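Local structure of transcriptional regulator, MarR family (Bacillus cereus, 4XRF) at residues Ala63-Val66 with Met67-Leu71; Glu110-Ala113 with Lys114-His118; Thr29-Pro33 with Pro34-Ile38. The protein probably binds DNA through a winged helix-turn-helix domain and regulates transcription, as other MarR-family factors do. All blocks are in the same frame, centred on the assembly; numbering follows the deposited sequence.

Overall arrangement
All three contacts are local, each within one helix or at its start. Interaction 3, the loop-to-helix turn at 29-38, is the most deeply buried; its centre is about 6 Å from that of the chain. It touches interaction 1, where R70 and L71 meet Q35 and M67 and L71 meet I38, so these two join helices 33-45 and 61-73. Interaction 2, on the short helix 110-116, stands apart; its centre is about 28 Å from that of interaction 1, and it mixes buried aromatics with exposed polar residues. Chemistry follows place: interaction 3 caps a helix start, interaction 1 sets sulfur and aliphatic packing beside charged groups, and interaction 2 brings carbonyl oxygens against aromatic rings. Interactions 2 and 3 both border the third subunit.

Interaction 1: residues Ala63-Val66 with Met67-Leu71; sequences AITV and MIDRL
M67 reaches back along its own helix to lie against A63 and I64, one turn earlier. Its CB rests 3.4 Å from I64 O, and CG passes farther out, near the A63 carbonyl. SD then comes alongside the I64 terminus, and also packs on I38 of helix 33-45. The chain bends at this sulfur (chi3 -92°), which swings the terminal methyl back toward the start of the helix: M67 CE stops 3.3 Å from A63 O and 4.0 Å from I64 CD1. The same carbonyl accepts only a weak bond from M67 N, whereas I68 N bonds firmly to I64 O at 2.8 Å. Beside it, I68 CD1 meets I64 CG2 at 3.7 Å. V66 CG1 runs alongside R70 and touches NH1 at 3.7 Å, while the guanidinium pairs through NE with D73. D69, one turn after T65, sends OD1 to R79 of strand 77-81 in a salt bridge. Helix 61-73 follows helix 50-57 and precedes the hairpin of strands 77-81 and 89-93, the order in which MarR-type winged helix-turn-helix folds place the recognition helix, so it probably has that role; I64 and I68 seat it on L53 of helix 50-57.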
ATOM      1  N   ALA A  63     -20.889   3.417  -5.493  1.00 48.91           N
ATOM      2  CA  ALA A  63     -19.520   2.989  -5.705  1.00 47.14           C
ATOM      3  C   ALA A  63     -19.197   2.989  -7.197  1.00 45.37           C
ATOM      4  O   ALA A  63     -18.108   3.387  -7.608  1.00 44.18           O
ATOM      5  CB  ALA A  63     -19.290   1.614  -5.097  1.00 47.57           C
ATOM      6  N   ILE A  64     -20.156   2.565  -8.015  1.00 44.77           N
ATOM      7  CA  ILE A  64     -19.935   2.535  -9.459  1.00 43.86           C
ATOM      8  C   ILE A  64     -19.848   3.961 -10.020  1.00 42.83           C
ATOM      9  O   ILE A  64     -19.076   4.221 -10.953  1.00 42.11           O
ATOM     10  CB  ILE A  64     -20.987   1.659 -10.184  1.00 44.48           C
ATOM     11  CG1 ILE A  64     -20.336   0.787 -11.252  1.00 44.94           C
ATOM     12  CG2 ILE A  64     -22.052   2.491 -10.842  1.00 46.31           C
ATOM     13  CD1 ILE A  64     -19.497  -0.350 -10.720  1.00 44.39           C
ATOM     14  N   THR A  65     -20.589   4.884  -9.403  1.00 43.05           N
ATOM     15  CA  THR A  65     -20.589   6.300  -9.786  1.00 43.41           C
ATOM     16  C   THR A  65     -19.174   6.875  -9.753  1.00 42.82           C
ATOM     17  O   THR A  65     -18.740   7.489 -10.724  1.00 42.87           O
ATOM     18  CB  THR A  65     -21.552   7.139  -8.924  1.00 44.67           C
ATOM     19  OG1 THR A  65     -22.892   6.743  -9.214  1.00 45.74           O
ATOM     20  CG2 THR A  65     -21.433   8.644  -9.232  1.00 45.27           C
ATOM     21  N   VAL A  66     -18.452   6.653  -8.658  1.00 42.87           N
ATOM     22  CA  VAL A  66     -17.057   7.118  -8.549  1.00 42.83           C
ATOM     23  C   VAL A  66     -16.169   6.487  -9.623  1.00 41.71           C
ATOM     24  O   VAL A  66     -15.372   7.186 -10.259  1.00 42.13           O
ATOM     25  CB  VAL A  66     -16.469   6.911  -7.126  1.00 43.63           C
ATOM     26  CG1 VAL A  66     -15.069   7.524  -7.006  1.00 44.08           C
ATOM     27  CG2 VAL A  66     -17.387   7.546  -6.085  1.00 44.79           C
ATOM     28  N   MET A  67     -16.315   5.177  -9.833  1.00 40.87           N
ATOM     29  CA  MET A  67     -15.519   4.459 -10.839  1.00 39.73           C
ATOM     30  C   MET A  67     -15.735   5.063 -12.215  1.00 37.76           C
ATOM     31  O   MET A  67     -14.783   5.383 -12.944  1.00 36.70           O
ATOM     32  CB  MET A  67     -15.866   2.962 -10.858  1.00 41.94           C
ATOM     33  CG  MET A  67     -14.989   2.116  -9.945  1.00 47.82           C
ATOM     34  SD  MET A  67     -15.539   0.402  -9.656  1.00 54.10           S
ATOM     35  CE  MET A  67     -16.524   0.601  -8.173  1.00 52.36           C
ATOM     36  N   ILE A  68     -17.000   5.228 -12.560  1.00 36.36           N
ATOM     37  CA  ILE A  68     -17.372   5.815 -13.831  1.00 36.11           C
ATOM     38  C   ILE A  68     -16.882   7.263 -13.993  1.00 36.20           C
ATOM     39  O   ILE A  68     -16.375   7.613 -15.064  1.00 35.91           O
ATOM     40  CB  ILE A  68     -18.895   5.684 -14.074  1.00 36.68           C
ATOM     41  CG1 ILE A  68     -19.232   4.197 -14.298  1.00 36.29           C
ATOM     42  CG2 ILE A  68     -19.322   6.553 -15.245  1.00 36.91           C
ATOM     43  CD1 ILE A  68     -20.668   3.873 -13.941  1.00 38.19           C
ATOM     44  N   ASP A  69     -17.004   8.085 -12.946  1.00 36.32           N
ATOM     45  CA  ASP A  69     -16.397   9.425 -12.969  1.00 37.34           C
ATOM     46  C   ASP A  69     -14.904   9.362 -13.366  1.00 36.39           C
ATOM     47  O   ASP A  69     -14.433  10.193 -14.126  1.00 36.76           O
ATOM     48  CB  ASP A  69     -16.489  10.113 -11.607  1.00 38.87           C
ATOM     49  CG  ASP A  69     -17.876  10.549 -11.255  1.00 40.92           C
ATOM     50  OD1 ASP A  69     -18.754  10.616 -12.155  1.00 41.62           O
ATOM     51  OD2 ASP A  69     -18.095  10.843 -10.051  1.00 42.24           O
ATOM     52  N   ARG A  70     -14.167   8.381 -12.849  1.00 35.34           N
ATOM     53  CA  ARG A  70     -12.728   8.267 -13.177  1.00 35.26           C
ATOM     54  C   ARG A  70     -12.487   7.830 -14.630  1.00 34.60           C
ATOM     55  O   ARG A  70     -11.551   8.309 -15.277  1.00 35.14           O
ATOM     56  CB  ARG A  70     -11.976   7.346 -12.195  1.00 35.24           C
ATOM     57  CG  ARG A  70     -12.082   7.738 -10.723  1.00 36.61           C
ATOM     58  CD  ARG A  70     -11.311   9.002 -10.371  1.00 38.47           C
ATOM     59  NE  ARG A  70     -12.000  10.248 -10.726  1.00 40.01           N
ATOM     60  CZ  ARG A  70     -12.965  10.834 -10.007  1.00 41.68           C
ATOM     61  NH1 ARG A  70     -13.391  10.292  -8.868  1.00 42.26           N
ATOM     62  NH2 ARG A  70     -13.521  11.968 -10.429  1.00 42.48           N
ATOM     63  N   LEU A  71     -13.333   6.932 -15.132  1.00 33.54           N
ATOM     64  CA  LEU A  71     -13.261   6.466 -16.522  1.00 33.38           C
ATOM     65  C   LEU A  71     -13.654   7.576 -17.503  1.00 34.36           C
ATOM     66  O   LEU A  71     -13.170   7.594 -18.636  1.00 34.66           O
ATOM     67  CB  LEU A  71     -14.161   5.239 -16.729  1.00 32.77           C
ATOM     68  CG  LEU A  71     -13.659   3.780 -16.752  1.00 32.34           C
ATOM     69  CD1 LEU A  71     -12.166   3.597 -16.515  1.00 32.17           C
ATOM     70  CD2 LEU A  71     -14.496   2.869 -15.871  1.00 31.66           C
TER

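Interaction 2: residues Glu110-Ala113 with Lys114-His118; sequences EHIA and KYFSH
Y115 lays its ring beneath the carbonyl of H111, one helical turn earlier. H111 O sits over the centre of the Y115 ring, 3.1 Å above its plane, while also accepting the N-H of Y115 at 3.0 Å between N and O. One oxygen therefore faces both the backbone donor and the aromatic face of the same residue. The torsion chi1 of -54° places CG beside the backbone N of Y115, and this folds the ring back along the helix. Its hydroxyl ends at the edge of the H111 imidazole, near that ring's plane, but Y115 OH and H111 ND1 remain 4.2 Å apart, too far for a bond.

I112 O is shared in a similar way. It accepts F116 N at 3.1 Å, and F116 CD1 approaches it at 3.1 Å with the oxygen in the plane of the ring, so an aromatic C-H edge rather than a face meets the carbonyl. I112 CG2 lies alongside that edge, 3.7 Å from F116 CD1. E110 O takes the amide N of K114 at 3.0 Å. A113 O receives S117 N with a more bent N-H...O angle of 136°.

I112 and F116 also pack on Q8 of the third subunit, and F116 touches a bound isoquinoline. Y115 and F116 face K17 and M18 of helix 4-29. Each of the four carbonyls from E110 to A113 thus has a backbone donor one turn on. The two carbonyl oxygens set against the rings keep their backbone donors, so ring contact is gained without loss of a main-chain bond; F116 separately offers apolar surface to the isoquinoline and to the neighbouring subunit.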
ATOM      1  N   GLU A 110       1.847 -10.992 -16.701  1.00 52.24           N
ATOM      2  CA  GLU A 110       2.042 -12.410 -17.034  1.00 54.24           C
ATOM      3  C   GLU A 110       2.288 -13.313 -15.826  1.00 52.52           C
ATOM      4  O   GLU A 110       2.027 -14.518 -15.887  1.00 51.86           O
ATOM      5  CB  GLU A 110       3.167 -12.591 -18.076  1.00 58.28           C
ATOM      6  CG  GLU A 110       2.760 -12.214 -19.500  1.00 62.96           C
ATOM      7  CD  GLU A 110       1.706 -13.146 -20.097  1.00 65.99           C
ATOM      8  OE1 GLU A 110       2.044 -14.317 -20.389  1.00 70.27           O
ATOM      9  OE2 GLU A 110       0.543 -12.708 -20.286  1.00 65.67           O
ATOM     10  N   HIS A 111       2.803 -12.740 -14.742  1.00 50.92           N
ATOM     11  CA  HIS A 111       2.974 -13.483 -13.496  1.00 50.61           C
ATOM     12  C   HIS A 111       1.609 -13.908 -12.921  1.00 48.18           C
ATOM     13  O   HIS A 111       1.456 -15.048 -12.478  1.00 46.70           O
ATOM     14  CB  HIS A 111       3.794 -12.679 -12.474  1.00 52.72           C
ATOM     15  CG  HIS A 111       5.232 -12.496 -12.861  1.00 56.38           C
ATOM     16  ND1 HIS A 111       6.267 -13.133 -12.208  1.00 59.55           N
ATOM     17  CD2 HIS A 111       5.806 -11.760 -13.843  1.00 59.43           C
ATOM     18  CE1 HIS A 111       7.418 -12.801 -12.772  1.00 61.04           C
ATOM     19  NE2 HIS A 111       7.167 -11.967 -13.767  1.00 61.78           N
ATOM     20  N   ILE A 112       0.627 -13.000 -12.950  1.00 46.50           N
ATOM     21  CA  ILE A 112      -0.734 -13.293 -12.472  1.00 45.88           C
ATOM     22  C   ILE A 112      -1.387 -14.380 -13.321  1.00 47.22           C
ATOM     23  O   ILE A 112      -2.025 -15.286 -12.780  1.00 48.46           O
ATOM     24  CB  ILE A 112      -1.629 -12.037 -12.389  1.00 44.60           C
ATOM     25  CG1 ILE A 112      -1.119 -11.099 -11.296  1.00 43.69           C
ATOM     26  CG2 ILE A 112      -3.079 -12.417 -12.057  1.00 44.72           C
ATOM     27  CD1 ILE A 112      -1.696  -9.701 -11.363  1.00 43.43           C
ATOM     28  N   ALA A 113      -1.196 -14.305 -14.638  1.00 47.66           N
ATOM     29  CA  ALA A 113      -1.740 -15.299 -15.557  1.00 49.06           C
ATOM     30  C   ALA A 113      -1.116 -16.665 -15.279  1.00 50.94           C
ATOM     31  O   ALA A 113      -1.813 -17.676 -15.275  1.00 51.99           O
ATOM     32  CB  ALA A 113      -1.498 -14.881 -17.002  1.00 49.88           C
ATOM     33  N   LYS A 114       0.199 -16.682 -15.051  1.00 51.68           N
ATOM     34  CA  LYS A 114       0.926 -17.901 -14.691  1.00 53.40           C
ATOM     35  C   LYS A 114       0.378 -18.576 -13.431  1.00 52.24           C
ATOM     36  O   LYS A 114       0.180 -19.792 -13.436  1.00 53.26           O
ATOM     37  CB  LYS A 114       2.427 -17.617 -14.536  1.00 55.71           C
ATOM     38  CG  LYS A 114       3.286 -18.845 -14.288  1.00 58.75           C
ATOM     39  CD  LYS A 114       4.776 -18.555 -14.462  1.00 61.62           C
ATOM     40  CE  LYS A 114       5.108 -18.074 -15.872  1.00 63.56           C
ATOM     41  NZ  LYS A 114       6.496 -18.452 -16.281  1.00 67.53           N
ATOM     42  N   TYR A 115       0.150 -17.799 -12.366  1.00 49.11           N
ATOM     43  CA  TYR A 115      -0.368 -18.341 -11.106  1.00 48.89           C
ATOM     44  C   TYR A 115      -1.743 -18.970 -11.310  1.00 48.35           C
ATOM     45  O   TYR A 115      -1.989 -20.098 -10.889  1.00 48.59           O
ATOM     46  CB  TYR A 115      -0.486 -17.267 -10.005  1.00 48.57           C
ATOM     47  CG  TYR A 115       0.770 -16.462  -9.690  1.00 49.99           C
ATOM     48  CD1 TYR A 115       2.044 -17.037  -9.740  1.00 51.47           C
ATOM     49  CD2 TYR A 115       0.664 -15.122  -9.291  1.00 50.31           C
ATOM     50  CE1 TYR A 115       3.181 -16.292  -9.441  1.00 52.87           C
ATOM     51  CE2 TYR A 115       1.788 -14.372  -8.985  1.00 50.17           C
ATOM     52  CZ  TYR A 115       3.038 -14.953  -9.061  1.00 51.80           C
ATOM     53  OH  TYR A 115       4.143 -14.191  -8.758  1.00 52.53           O
ATOM     54  N   PHE A 116      -2.636 -18.240 -11.961  1.00 47.38           N
ATOM     55  CA  PHE A 116      -4.005 -18.716 -12.118  1.00 48.31           C
ATOM     56  C   PHE A 116      -4.186 -19.847 -13.124  1.00 49.85           C
ATOM     57  O   PHE A 116      -5.171 -20.562 -13.051  1.00 50.90           O
ATOM     58  CB  PHE A 116      -4.941 -17.559 -12.383  1.00 48.37           C
ATOM     59  CG  PHE A 116      -5.213 -16.736 -11.162  1.00 47.85           C
ATOM     60  CD1 PHE A 116      -4.359 -15.698 -10.801  1.00 47.93           C
ATOM     61  CD2 PHE A 116      -6.312 -17.008 -10.351  1.00 48.22           C
ATOM     62  CE1 PHE A 116      -4.608 -14.932  -9.667  1.00 47.15           C
ATOM     63  CE2 PHE A 116      -6.565 -16.244  -9.213  1.00 46.57           C
ATOM     64  CZ  PHE A 116      -5.711 -15.211  -8.871  1.00 46.16           C
ATOM     65  N   SER A 117      -3.207 -20.041 -14.008  1.00 50.33           N
ATOM     66  CA  SER A 117      -3.233 -21.144 -14.949  1.00 52.02           C
ATOM     67  C   SER A 117      -2.954 -22.463 -14.215  1.00 52.72           C
ATOM     68  O   SER A 117      -3.151 -23.546 -14.765  1.00 53.97           O
ATOM     69  CB  SER A 117      -2.217 -20.914 -16.079  1.00 52.74           C
ATOM     70  OG  SER A 117      -0.920 -21.404 -15.748  1.00 54.41           O
ATOM     71  N   HIS A 118      -2.487 -22.356 -12.971  1.00 51.03           N
ATOM     72  CA  HIS A 118      -2.230 -23.529 -12.138  1.00 50.93           C
ATOM     73  C   HIS A 118      -3.462 -23.899 -11.303  1.00 49.62           C
ATOM     74  O   HIS A 118      -3.460 -24.900 -10.581  1.00 49.21           O
ATOM     75  CB  HIS A 118      -1.006 -23.305 -11.239  1.00 50.35           C
ATOM     76  CG  HIS A 118       0.301 -23.366 -11.964  1.00 51.57           C
ATOM     77  ND1 HIS A 118       0.995 -24.544 -12.145  1.00 53.71           N
ATOM     78  CD2 HIS A 118       1.041 -22.397 -12.547  1.00 51.31           C
ATOM     79  CE1 HIS A 118       2.108 -24.296 -12.815  1.00 54.83           C
ATOM     80  NE2 HIS A 118       2.160 -23.000 -13.071  1.00 53.22           N
TER

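Interaction 3: residues Thr29-Pro33 with Pro34-Ile38; sequences TGLTP and PQFYI. With SO4 (sulfate ion), chain K.
T32 and Q35 exchange hydrogen bonds in a capping box at the start of helix 33-45. Q35 OE1 accepts T32 N at 3.1 Å in a nearly straight bond (165° at the hydrogen), with the donor tilted somewhat from the amide plane. In return T32 OG1 takes Q35 N, weakly, at 3.4 Å. For this the hydroxyl stands between the backbone N and the carbonyl carbon of T32 (chi1 68°), where T32 OG1 also lies 3.3 Å from P34 CD. The other end of the amide is used too, since Q35 NE2 donates to Q27 O of the second subunit; bonds at both ends fix the rotation of the group.

Main-chain bonds begin at once beyond the cap: F36 N reaches T32 O at 3.0 Å and Y37 N reaches P33 O at 3.1 Å. P33 and P34 have no N-H to offer, and so suit the first turn.

The apolar part is a hydrophobic staple, in which L31, just before the N-cap, meets F36 across the cap. L31 CD1 comes obliquely to the ring, 4.1 Å from F36 CD1.

O4 of a sulfate, probably from the crystallisation liquor, lies in the plane of the Y37 ring at its edge and accepts a very short bond, 2.5 Å, from Y37 OH. K56 and K6 of the third subunit hold the ion as well.

The turn joins helix 4-29 to helix 33-45: F36 packs on helix 95-106, Q35 and I38 on helix 61-73, P34 and Y37 on M57 of helix 50-57, and P33 on F12 of the third subunit.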
ATOM      1  N   THR A  29      -1.180  -0.573 -18.356  1.00 30.69           N
ATOM      2  CA  THR A  29      -2.490  -0.483 -19.000  1.00 30.45           C
ATOM      3  C   THR A  29      -3.229   0.830 -18.723  1.00 30.14           C
ATOM      4  O   THR A  29      -4.154   1.165 -19.449  1.00 30.45           O
ATOM      5  CB  THR A  29      -3.419  -1.661 -18.602  1.00 29.90           C
ATOM      6  OG1 THR A  29      -3.709  -1.593 -17.201  1.00 29.03           O
ATOM      7  CG2 THR A  29      -2.756  -3.003 -18.917  1.00 30.20           C
ATOM      8  N   GLY A  30      -2.828   1.554 -17.675  1.00 29.88           N
ATOM      9  CA  GLY A  30      -3.528   2.767 -17.214  1.00 29.79           C
ATOM     10  C   GLY A  30      -4.860   2.520 -16.510  1.00 29.20           C
ATOM     11  O   GLY A  30      -5.673   3.439 -16.371  1.00 28.97           O
ATOM     12  N   LEU A  31      -5.078   1.277 -16.072  1.00 28.81           N
ATOM     13  CA  LEU A  31      -6.324   0.869 -15.415  1.00 28.50           C
ATOM     14  C   LEU A  31      -6.094   0.079 -14.132  1.00 28.08           C
ATOM     15  O   LEU A  31      -5.207  -0.736 -14.071  1.00 28.32           O
ATOM     16  CB  LEU A  31      -7.170   0.008 -16.375  1.00 28.51           C
ATOM     17  CG  LEU A  31      -7.490   0.628 -17.750  1.00 29.20           C
ATOM     18  CD1 LEU A  31      -7.875  -0.439 -18.777  1.00 29.53           C
ATOM     19  CD2 LEU A  31      -8.557   1.724 -17.638  1.00 29.18           C
ATOM     20  N   THR A  32      -6.916   0.309 -13.113  1.00 28.30           N
ATOM     21  CA  THR A  32      -6.980  -0.605 -11.974  1.00 28.07           C
ATOM     22  C   THR A  32      -7.805  -1.828 -12.410  1.00 28.03           C
ATOM     23  O   THR A  32      -8.524  -1.765 -13.418  1.00 28.44           O
ATOM     24  CB  THR A  32      -7.697   0.021 -10.774  1.00 27.99           C
ATOM     25  OG1 THR A  32      -9.070   0.191 -11.114  1.00 28.37           O
ATOM     26  CG2 THR A  32      -7.120   1.379 -10.426  1.00 28.49           C
ATOM     27  N   PRO A  33      -7.701  -2.952 -11.671  1.00 27.69           N
ATOM     28  CA  PRO A  33      -8.503  -4.103 -12.092  1.00 27.69           C
ATOM     29  C   PRO A  33     -10.025  -3.904 -12.191  1.00 27.83           C
ATOM     30  O   PRO A  33     -10.619  -4.456 -13.120  1.00 28.08           O
ATOM     31  CB  PRO A  33      -8.109  -5.188 -11.078  1.00 27.49           C
ATOM     32  CG  PRO A  33      -6.654  -4.863 -10.821  1.00 27.20           C
ATOM     33  CD  PRO A  33      -6.636  -3.351 -10.722  1.00 27.23           C
ATOM     34  N   PRO A  34     -10.659  -3.119 -11.280  1.00 27.79           N
ATOM     35  CA  PRO A  34     -12.094  -2.924 -11.474  1.00 28.29           C
ATOM     36  C   PRO A  34     -12.436  -2.068 -12.707  1.00 28.83           C
ATOM     37  O   PRO A  34     -13.462  -2.331 -13.370  1.00 29.00           O
ATOM     38  CB  PRO A  34     -12.543  -2.219 -10.176  1.00 28.35           C
ATOM     39  CG  PRO A  34     -11.528  -2.675  -9.158  1.00 27.92           C
ATOM     40  CD  PRO A  34     -10.242  -2.656  -9.939  1.00 27.57           C
ATOM     41  N   GLN A  35     -11.600  -1.069 -13.008  1.00 28.75           N
ATOM     42  CA  GLN A  35     -11.802  -0.238 -14.212  1.00 29.46           C
ATOM     43  C   GLN A  35     -11.703  -1.096 -15.487  1.00 29.94           C
ATOM     44  O   GLN A  35     -12.513  -0.953 -16.417  1.00 30.25           O
ATOM     45  CB  GLN A  35     -10.769   0.894 -14.294  1.00 29.33           C
ATOM     46  CG  GLN A  35     -10.941   2.027 -13.277  1.00 29.29           C
ATOM     47  CD  GLN A  35      -9.878   3.103 -13.454  1.00 29.56           C
ATOM     48  OE1 GLN A  35      -8.706   2.797 -13.703  1.00 29.88           O
ATOM     49  NE2 GLN A  35     -10.269   4.354 -13.339  1.00 30.05           N
ATOM     50  N   PHE A  36     -10.714  -1.984 -15.512  1.00 29.85           N
ATOM     51  CA  PHE A  36     -10.506  -2.876 -16.646  1.00 31.11           C
ATOM     52  C   PHE A  36     -11.726  -3.779 -16.826  1.00 31.51           C
ATOM     53  O   PHE A  36     -12.232  -3.915 -17.935  1.00 32.11           O
ATOM     54  CB  PHE A  36      -9.219  -3.711 -16.478  1.00 31.59           C
ATOM     55  CG  PHE A  36      -8.985  -4.715 -17.584  1.00 33.41           C
ATOM     56  CD1 PHE A  36      -9.084  -4.350 -18.930  1.00 33.99           C
ATOM     57  CD2 PHE A  36      -8.586  -6.013 -17.284  1.00 34.57           C
ATOM     58  CE1 PHE A  36      -8.851  -5.272 -19.941  1.00 35.22           C
ATOM     59  CE2 PHE A  36      -8.322  -6.937 -18.302  1.00 35.79           C
ATOM     60  CZ  PHE A  36      -8.478  -6.564 -19.633  1.00 36.08           C
ATOM     61  N   TYR A  37     -12.191  -4.384 -15.735  1.00 31.30           N
ATOM     62  CA  TYR A  37     -13.356  -5.261 -15.797  1.00 32.07           C
ATOM     63  C   TYR A  37     -14.609  -4.523 -16.241  1.00 31.97           C
ATOM     64  O   TYR A  37     -15.380  -5.047 -17.033  1.00 32.66           O
ATOM     65  CB  TYR A  37     -13.630  -6.006 -14.484  1.00 32.67           C
ATOM     66  CG  TYR A  37     -14.508  -7.191 -14.770  1.00 34.80           C
ATOM     67  CD1 TYR A  37     -14.003  -8.294 -15.458  1.00 36.42           C
ATOM     68  CD2 TYR A  37     -15.838  -7.188 -14.434  1.00 35.82           C
ATOM     69  CE1 TYR A  37     -14.821  -9.373 -15.777  1.00 38.09           C
ATOM     70  CE2 TYR A  37     -16.650  -8.262 -14.737  1.00 37.95           C
ATOM     71  CZ  TYR A  37     -16.130  -9.345 -15.410  1.00 38.29           C
ATOM     72  OH  TYR A  37     -16.944 -10.414 -15.711  1.00 40.46           O
ATOM     73  N   ILE A  38     -14.809  -3.309 -15.746  1.00 31.20           N
ATOM     74  CA  ILE A  38     -15.885  -2.468 -16.269  1.00 31.30           C
ATOM     75  C   ILE A  38     -15.830  -2.332 -17.795  1.00 31.74           C
ATOM     76  O   ILE A  38     -16.832  -2.572 -18.477  1.00 32.42           O
ATOM     77  CB  ILE A  38     -15.962  -1.092 -15.566  1.00 31.25           C
ATOM     78  CG1 ILE A  38     -16.516  -1.280 -14.138  1.00 31.35           C
ATOM     79  CG2 ILE A  38     -16.909  -0.138 -16.314  1.00 31.89           C
ATOM     80  CD1 ILE A  38     -16.243  -0.115 -13.195  1.00 31.24           C
TER
HETATM   81  S   SO4 K 210     -20.362 -10.538 -16.450  1.00 63.86           S
HETATM   82  O1  SO4 K 210     -21.622 -10.858 -15.717  1.00 65.07           O
HETATM   83  O2  SO4 K 210     -20.652  -9.484 -17.458  1.00 57.80           O
HETATM   84  O3  SO4 K 210     -19.862 -11.737 -17.169  1.00 58.42           O
HETATM   85  O4  SO4 K 210     -19.382 -10.053 -15.436  1.00 56.47           O